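Side-chain contacts in phosphopantetheine adenylyltransferase (Archaeoglobus fulgidus, PDB 3DO8), which probably transfers an adenylyl group reversibly from ATP to 4'-phosphopantetheine, yielding dephospho-CoA and pyrophosphate in coenzyme A biosynthesis: residues I20-K25 / Y89-P94; I53-V58 / P70-I75; L101-K106 / R113-V118. All coordinates share one frame; numbering follows the deposited sequence.

Interaction 1: I20-K25 / Y89-P94; sequences IDVAIK and YLVVSP
Both methyls of V91 take in CG1 of V22, CG2 at 4.2 Å and CG1 at 4.3 Å from it, and CG2 alone goes on to A23. Over A23 it lies almost equally close to the backbone and to the side chain: CG2 of V91 is 4.1 Å from CA of A23 and 4.2 Å from its CB. The valine's torsion puts it there: CG1 stands opposite the backbone N (chi1 173°), which leaves CG2 beside that nitrogen and over the alanine. This is helix-on-sheet packing in the Rossmann-like nucleotidyltransferase fold, with helix 14-27 lying over the parallel sheet; V3 of the neighbouring strand 3-7 touches both A23 and V91. Beyond the apolar patch, K25 runs nearly straight along its chain and reaches back one helical turn, where its NZ forms a salt bridge of 2.6 Å with OD2 of D21, using the syn lone pair of that oxygen. D21 is busy on both oxygens, since OD1 is hydrogen-bonded to Y66 OH while OD2 also bonds to the hydroxyl of Y89 of the second subunit, a tyrosine that packs on V22 as well.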
# COMPACT_ATOMS: atom_id res chain seq x y z
N ILE A 20 6.46 -6.62 -3.09
CA ILE A 20 6.90 -6.47 -4.47
C ILE A 20 5.70 -6.21 -5.38
O ILE A 20 5.76 -5.35 -6.29
CB ILE A 20 7.72 -7.71 -4.94
CG1 ILE A 20 9.09 -7.72 -4.27
CG2 ILE A 20 7.89 -7.75 -6.46
CD1 ILE A 20 9.84 -9.04 -4.30
N ASP A 21 4.59 -6.93 -5.15
CA ASP A 21 3.39 -6.76 -5.99
C ASP A 21 2.88 -5.33 -5.85
O ASP A 21 2.54 -4.68 -6.82
CB ASP A 21 2.28 -7.72 -5.57
CG ASP A 21 1.14 -7.77 -6.57
OD1 ASP A 21 1.41 -8.11 -7.75
OD2 ASP A 21 -0.03 -7.46 -6.18
N VAL A 22 2.77 -4.87 -4.62
CA VAL A 22 2.26 -3.51 -4.38
C VAL A 22 3.22 -2.49 -5.04
O VAL A 22 2.78 -1.59 -5.73
CB VAL A 22 2.06 -3.22 -2.85
CG1 VAL A 22 1.84 -1.74 -2.59
CG2 VAL A 22 0.93 -4.09 -2.28
N ALA A 23 4.52 -2.66 -4.85
CA ALA A 23 5.48 -1.71 -5.39
C ALA A 23 5.39 -1.65 -6.92
O ALA A 23 5.43 -0.57 -7.50
CB ALA A 23 6.90 -2.04 -4.96
N ILE A 24 5.28 -2.80 -7.58
CA ILE A 24 5.22 -2.84 -9.03
C ILE A 24 3.90 -2.29 -9.57
O ILE A 24 3.89 -1.62 -10.61
CB ILE A 24 5.53 -4.25 -9.58
CG1 ILE A 24 7.00 -4.58 -9.26
CG2 ILE A 24 5.26 -4.31 -11.06
CD1 ILE A 24 7.48 -6.00 -9.63
N LYS A 25 2.81 -2.58 -8.89
CA LYS A 25 1.54 -2.00 -9.27
C LYS A 25 1.58 -0.48 -9.15
O LYS A 25 1.04 0.23 -10.01
CB LYS A 25 0.38 -2.66 -8.49
CG LYS A 25 0.10 -4.07 -9.02
CD LYS A 25 -0.86 -4.88 -8.20
CE LYS A 25 -1.18 -6.20 -8.93
NZ LYS A 25 -1.85 -7.19 -8.06
N TYR A 89 6.49 7.10 -3.54
CA TYR A 89 5.97 6.13 -2.57
C TYR A 89 7.16 5.34 -2.02
O TYR A 89 8.11 5.03 -2.75
CB TYR A 89 5.01 5.14 -3.26
CG TYR A 89 3.70 5.75 -3.69
CD1 TYR A 89 2.80 6.23 -2.76
CD2 TYR A 89 3.36 5.85 -5.04
CE1 TYR A 89 1.59 6.76 -3.13
CE2 TYR A 89 2.15 6.42 -5.43
CZ TYR A 89 1.27 6.87 -4.45
OH TYR A 89 0.03 7.43 -4.76
N LEU A 90 7.04 4.96 -0.75
CA LEU A 90 7.96 4.06 -0.08
C LEU A 90 7.11 2.94 0.49
O LEU A 90 6.25 3.18 1.36
CB LEU A 90 8.69 4.80 1.05
CG LEU A 90 9.61 4.00 2.00
CD1 LEU A 90 10.63 3.09 1.31
CD2 LEU A 90 10.28 4.98 3.03
N VAL A 91 7.31 1.75 -0.04
CA VAL A 91 6.51 0.58 0.29
C VAL A 91 7.27 -0.21 1.36
O VAL A 91 8.43 -0.58 1.14
CB VAL A 91 6.24 -0.33 -0.93
CG1 VAL A 91 5.55 -1.65 -0.46
CG2 VAL A 91 5.38 0.43 -1.94
N VAL A 92 6.60 -0.43 2.49
CA VAL A 92 7.20 -1.04 3.67
C VAL A 92 6.28 -2.06 4.31
O VAL A 92 5.12 -2.13 4.01
CB VAL A 92 7.61 0.04 4.72
CG1 VAL A 92 8.69 0.91 4.13
CG2 VAL A 92 6.43 0.85 5.17
N SER A 93 6.85 -2.89 5.18
CA SER A 93 6.12 -3.87 5.95
C SER A 93 6.05 -3.38 7.38
O SER A 93 6.62 -2.35 7.72
CB SER A 93 6.86 -5.19 5.91
OG SER A 93 8.01 -5.13 6.71
N PRO A 94 5.35 -4.12 8.26
CA PRO A 94 5.36 -3.70 9.67
C PRO A 94 6.75 -3.66 10.28
O PRO A 94 7.00 -2.83 11.16
CB PRO A 94 4.47 -4.75 10.35
CG PRO A 94 3.55 -5.22 9.24
CD PRO A 94 4.43 -5.25 8.01

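Interaction 2: I53-V58 / P70-I75; sequences IRAENV and PEIVKI
I72 meets the helix through two of its branches, each with its own partner: the CG2 methyl for A55 and the CD1 methyl for V58. It loses more surface to the contact than any other residue of the two segments, and V58 and A55 follow at nearly equal values. CB of A55 points at the strand and comes within 3.9 Å of CG2 of I72. The small side chain of A55 lets the backbones come close, with the CA atoms of A55 and I72 6.9 Å apart, while the methyls still meet at a normal distance. The other branch owes its place to two successive torsions: with chi1 at -59°, CG1 sits beside the backbone N and CG2 opposite it, and a further bend at chi2 (-56°) turns CD1 toward V58, whose CG1 it meets at 4.2 Å. A55 and V58 are three residues apart, so they fall on the same face of helix 51-66, and the isoleucine fits against both.

Helix 51-66 belongs to the helical connection between the parallel neighbours 31-36 and 71-75, a beta-alpha-beta crossover, and it covers the outermost strand on this edge of the sheet. In the backbone, E71, V73 and I75 pair laterally with strand 31-36 and, at its end, S37. That inner strand shares in the packing, for I33 touches V58 and V35 touches I72. No hydrogen bond or charge joins the two segments; without any directional bond, their contact depends on how well the methyls of I72 fit A55 and V58.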
# COMPACT_ATOMS: atom_id res chain seq x y z
N ILE A 53 23.57 -13.38 -4.35
CA ILE A 53 22.59 -14.45 -4.47
C ILE A 53 21.19 -13.92 -4.14
O ILE A 53 20.22 -14.20 -4.86
CB ILE A 53 22.95 -15.64 -3.55
CG1 ILE A 53 24.26 -16.29 -4.02
CG2 ILE A 53 21.81 -16.65 -3.46
CD1 ILE A 53 24.22 -16.91 -5.38
N ARG A 54 21.07 -13.14 -3.07
CA ARG A 54 19.79 -12.53 -2.69
C ARG A 54 19.26 -11.59 -3.80
O ARG A 54 18.09 -11.64 -4.17
CB ARG A 54 19.90 -11.82 -1.34
CG ARG A 54 20.17 -12.82 -0.21
CD ARG A 54 20.29 -12.18 1.16
NE ARG A 54 21.54 -11.47 1.35
CZ ARG A 54 21.69 -10.16 1.43
NH1 ARG A 54 20.66 -9.33 1.30
NH2 ARG A 54 22.92 -9.68 1.64
N ALA A 55 20.14 -10.75 -4.33
CA ALA A 55 19.77 -9.86 -5.44
C ALA A 55 19.30 -10.67 -6.65
O ALA A 55 18.28 -10.34 -7.25
CB ALA A 55 20.94 -8.93 -5.82
N GLU A 56 20.02 -11.73 -7.01
CA GLU A 56 19.60 -12.56 -8.15
C GLU A 56 18.28 -13.28 -7.90
O GLU A 56 17.45 -13.41 -8.80
CB GLU A 56 20.70 -13.57 -8.55
CG GLU A 56 21.87 -12.95 -9.29
CD GLU A 56 21.46 -12.22 -10.58
OE1 GLU A 56 20.63 -12.76 -11.38
OE2 GLU A 56 21.96 -11.09 -10.79
N ASN A 57 18.07 -13.71 -6.66
CA ASN A 57 16.79 -14.33 -6.31
C ASN A 57 15.63 -13.38 -6.54
O ASN A 57 14.59 -13.76 -7.08
CB ASN A 57 16.79 -14.85 -4.88
CG ASN A 57 17.70 -16.07 -4.70
OD1 ASN A 57 18.10 -16.72 -5.70
ND2 ASN A 57 18.05 -16.39 -3.43
N VAL A 58 15.82 -12.12 -6.15
CA VAL A 58 14.77 -11.10 -6.34
C VAL A 58 14.58 -10.84 -7.84
O VAL A 58 13.46 -10.83 -8.35
CB VAL A 58 15.10 -9.80 -5.63
CG1 VAL A 58 14.07 -8.68 -6.02
CG2 VAL A 58 15.11 -10.02 -4.10
N PRO A 70 14.20 -5.91 -12.50
CA PRO A 70 14.13 -4.67 -11.73
C PRO A 70 15.52 -4.10 -11.45
O PRO A 70 16.48 -4.84 -11.36
CB PRO A 70 13.50 -5.12 -10.39
CG PRO A 70 13.95 -6.52 -10.25
CD PRO A 70 14.01 -7.10 -11.65
N GLU A 71 15.57 -2.78 -11.27
CA GLU A 71 16.77 -2.12 -10.78
C GLU A 71 16.99 -2.54 -9.32
O GLU A 71 16.12 -2.29 -8.47
CB GLU A 71 16.66 -0.58 -10.85
CG GLU A 71 17.91 0.15 -10.27
CD GLU A 71 17.81 1.67 -10.15
OE1 GLU A 71 16.69 2.24 -10.03
OE2 GLU A 71 18.92 2.29 -10.14
N ILE A 72 18.16 -3.11 -9.04
CA ILE A 72 18.60 -3.45 -7.69
C ILE A 72 19.72 -2.50 -7.27
O ILE A 72 20.71 -2.32 -8.00
CB ILE A 72 19.22 -4.90 -7.56
CG1 ILE A 72 18.22 -5.98 -7.99
CG2 ILE A 72 19.71 -5.19 -6.12
CD1 ILE A 72 17.01 -5.94 -7.30
N VAL A 73 19.61 -1.98 -6.08
CA VAL A 73 20.69 -1.18 -5.51
C VAL A 73 21.09 -1.79 -4.17
O VAL A 73 20.23 -2.27 -3.41
CB VAL A 73 20.26 0.30 -5.38
CG1 VAL A 73 19.83 0.87 -6.75
CG2 VAL A 73 19.15 0.44 -4.43
N LYS A 74 22.38 -1.88 -3.89
CA LYS A 74 22.83 -2.35 -2.59
C LYS A 74 22.58 -1.27 -1.55
O LYS A 74 22.97 -0.09 -1.74
CB LYS A 74 24.33 -2.69 -2.61
CG LYS A 74 24.83 -3.32 -1.36
CD LYS A 74 26.34 -3.56 -1.41
CE LYS A 74 26.74 -4.64 -2.41
NZ LYS A 74 28.23 -4.97 -2.39
N ILE A 75 21.93 -1.68 -0.47
CA ILE A 75 21.71 -0.82 0.70
C ILE A 75 22.91 -1.00 1.64
O ILE A 75 23.19 -2.10 2.09
CB ILE A 75 20.39 -1.19 1.43
CG1 ILE A 75 19.17 -0.98 0.55
CG2 ILE A 75 20.22 -0.36 2.69
CD1 ILE A 75 17.88 -1.64 1.10

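Interaction 3: L101-K106 / R113-V118; sequences LKINQK and RKITIV
The backbones of 101-106 and 113-118 are nearest at N104 and K114, with CA atoms 5.4 Å apart, and diverge to 8.0 Å between the CA atoms of L101 and I117. The carboxamide of N104 bridges to the backbone N and O of I115: ND2 donates to O of I115 at 2.9 Å, a nearly straight bond (170°) almost in the amide plane, and OD1 accepts N of I115, also at 2.9 Å. CD1 of I117 lies over one face of the amide, 3.5 Å from ND2 of N104, and the K114 chain covers the other face. Bent at its end (chi4 -52°), that chain brings NZ to 2.6 Å from O of N104, from above the carbonyl plane, so the attraction is probably largely electrostatic. The L101 and I117 side chains cross at about a right angle. An alanine here would remove the carboxamide and is likely to leave N and O of I115 without these mates. Helix 97-110 and strand 116-121 end a beta-alpha-beta unit, and I117 forms backbone hydrogen bonds with the second subunit. The loop entering this strand is thus held to the helix by a buried amide bonded through its N and O, with apolar contacts from I103 on I115 and L101 on I117.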
# COMPACT_ATOMS: atom_id res chain seq x y z
N LEU A 101 9.07 6.05 8.90
CA LEU A 101 8.75 7.30 9.60
C LEU A 101 10.03 8.11 9.86
O LEU A 101 10.03 9.32 9.70
CB LEU A 101 8.03 7.04 10.90
CG LEU A 101 6.65 6.37 10.74
CD1 LEU A 101 6.15 5.98 12.15
CD2 LEU A 101 5.66 7.24 9.98
N LYS A 102 11.09 7.41 10.23
CA LYS A 102 12.41 8.05 10.47
C LYS A 102 12.97 8.70 9.18
O LYS A 102 13.52 9.83 9.21
CB LYS A 102 13.41 7.04 11.06
CG LYS A 102 14.79 7.57 11.34
CD LYS A 102 14.77 8.55 12.45
CE LYS A 102 16.15 8.69 13.09
NZ LYS A 102 16.08 9.59 14.26
N ILE A 103 12.84 7.98 8.08
CA ILE A 103 13.21 8.50 6.76
C ILE A 103 12.52 9.87 6.50
O ILE A 103 13.18 10.84 6.13
CB ILE A 103 12.95 7.48 5.64
CG1 ILE A 103 13.99 6.33 5.70
CG2 ILE A 103 12.95 8.17 4.28
CD1 ILE A 103 13.61 5.03 4.96
N ASN A 104 11.20 9.95 6.72
CA ASN A 104 10.50 11.21 6.47
C ASN A 104 10.91 12.29 7.46
O ASN A 104 11.01 13.45 7.09
CB ASN A 104 8.98 11.02 6.47
CG ASN A 104 8.46 10.65 5.10
OD1 ASN A 104 9.16 10.87 4.08
ND2 ASN A 104 7.24 10.13 5.04
N GLN A 105 11.21 11.90 8.71
CA GLN A 105 11.65 12.89 9.72
C GLN A 105 12.95 13.52 9.27
O GLN A 105 13.09 14.77 9.28
CB GLN A 105 11.81 12.24 11.09
CG GLN A 105 10.51 11.92 11.73
CD GLN A 105 10.62 11.02 12.93
OE1 GLN A 105 11.72 10.61 13.34
NE2 GLN A 105 9.47 10.69 13.52
N LYS A 106 13.88 12.67 8.82
CA LYS A 106 15.17 13.17 8.35
C LYS A 106 15.06 13.96 7.05
O LYS A 106 15.77 14.94 6.85
CB LYS A 106 16.20 12.05 8.19
CG LYS A 106 16.65 11.48 9.48
CD LYS A 106 17.57 12.47 10.17
CE LYS A 106 17.86 12.07 11.54
NZ LYS A 106 18.60 13.19 12.18
N ARG A 113 11.22 16.94 0.32
CA ARG A 113 9.79 16.66 0.47
C ARG A 113 9.57 15.26 1.01
O ARG A 113 10.28 14.36 0.66
CB ARG A 113 9.05 16.79 -0.83
CG ARG A 113 9.51 15.89 -1.92
CD ARG A 113 8.41 15.79 -2.98
NE ARG A 113 8.92 15.31 -4.26
CZ ARG A 113 9.67 16.04 -5.09
NH1 ARG A 113 10.04 17.27 -4.78
NH2 ARG A 113 10.07 15.52 -6.24
N LYS A 114 8.55 15.10 1.80
CA LYS A 114 8.24 13.80 2.36
C LYS A 114 7.81 12.84 1.23
O LYS A 114 7.36 13.25 0.15
CB LYS A 114 7.20 13.93 3.48
CG LYS A 114 7.83 14.46 4.80
CD LYS A 114 6.79 14.62 5.91
CE LYS A 114 7.38 15.03 7.20
NZ LYS A 114 8.53 14.14 7.64
N ILE A 115 8.04 11.57 1.49
CA ILE A 115 7.58 10.47 0.63
C ILE A 115 6.28 9.89 1.21
O ILE A 115 6.15 9.78 2.42
CB ILE A 115 8.66 9.33 0.58
CG1 ILE A 115 10.07 9.86 0.19
CG2 ILE A 115 8.22 8.18 -0.34
CD1 ILE A 115 11.15 8.88 0.45
N THR A 116 5.34 9.51 0.35
CA THR A 116 4.12 8.84 0.85
C THR A 116 4.45 7.40 1.25
O THR A 116 4.86 6.61 0.41
CB THR A 116 2.99 8.87 -0.18
OG1 THR A 116 2.63 10.24 -0.41
CG2 THR A 116 1.76 8.15 0.36
N ILE A 117 4.25 7.07 2.52
CA ILE A 117 4.51 5.74 3.03
C ILE A 117 3.30 4.86 2.80
O ILE A 117 2.13 5.23 3.16
CB ILE A 117 4.89 5.75 4.53
CG1 ILE A 117 6.15 6.61 4.76
CG2 ILE A 117 5.10 4.33 5.07
CD1 ILE A 117 6.48 6.89 6.22
N VAL A 118 3.59 3.70 2.22
CA VAL A 118 2.59 2.67 1.92
C VAL A 118 2.96 1.43 2.72
O VAL A 118 3.93 0.74 2.41
CB VAL A 118 2.50 2.38 0.39
CG1 VAL A 118 1.46 1.26 0.13
CG2 VAL A 118 2.24 3.70 -0.36

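In the fold
One parallel sheet carries all three contacts, each laying a helix against it. Interactions 1 and 3 meet directly, because strands 89-92 and 116-121 are neighbours: the O of L90 lies 2.8 Å from the N of V118, a probable hydrogen bond, and the centres of the two interactions are about 14 Å apart. Both also reach the second subunit. Interaction 2 sits at the other edge of the sheet, its centre about 15 Å from that of interaction 1 and about 23 Å from that of interaction 3, across the middle of the chain; it touches neither. As in other nucleotidyltransferases of this superfamily, ATP probably binds at the C-terminal ends of the strands that these helices flank.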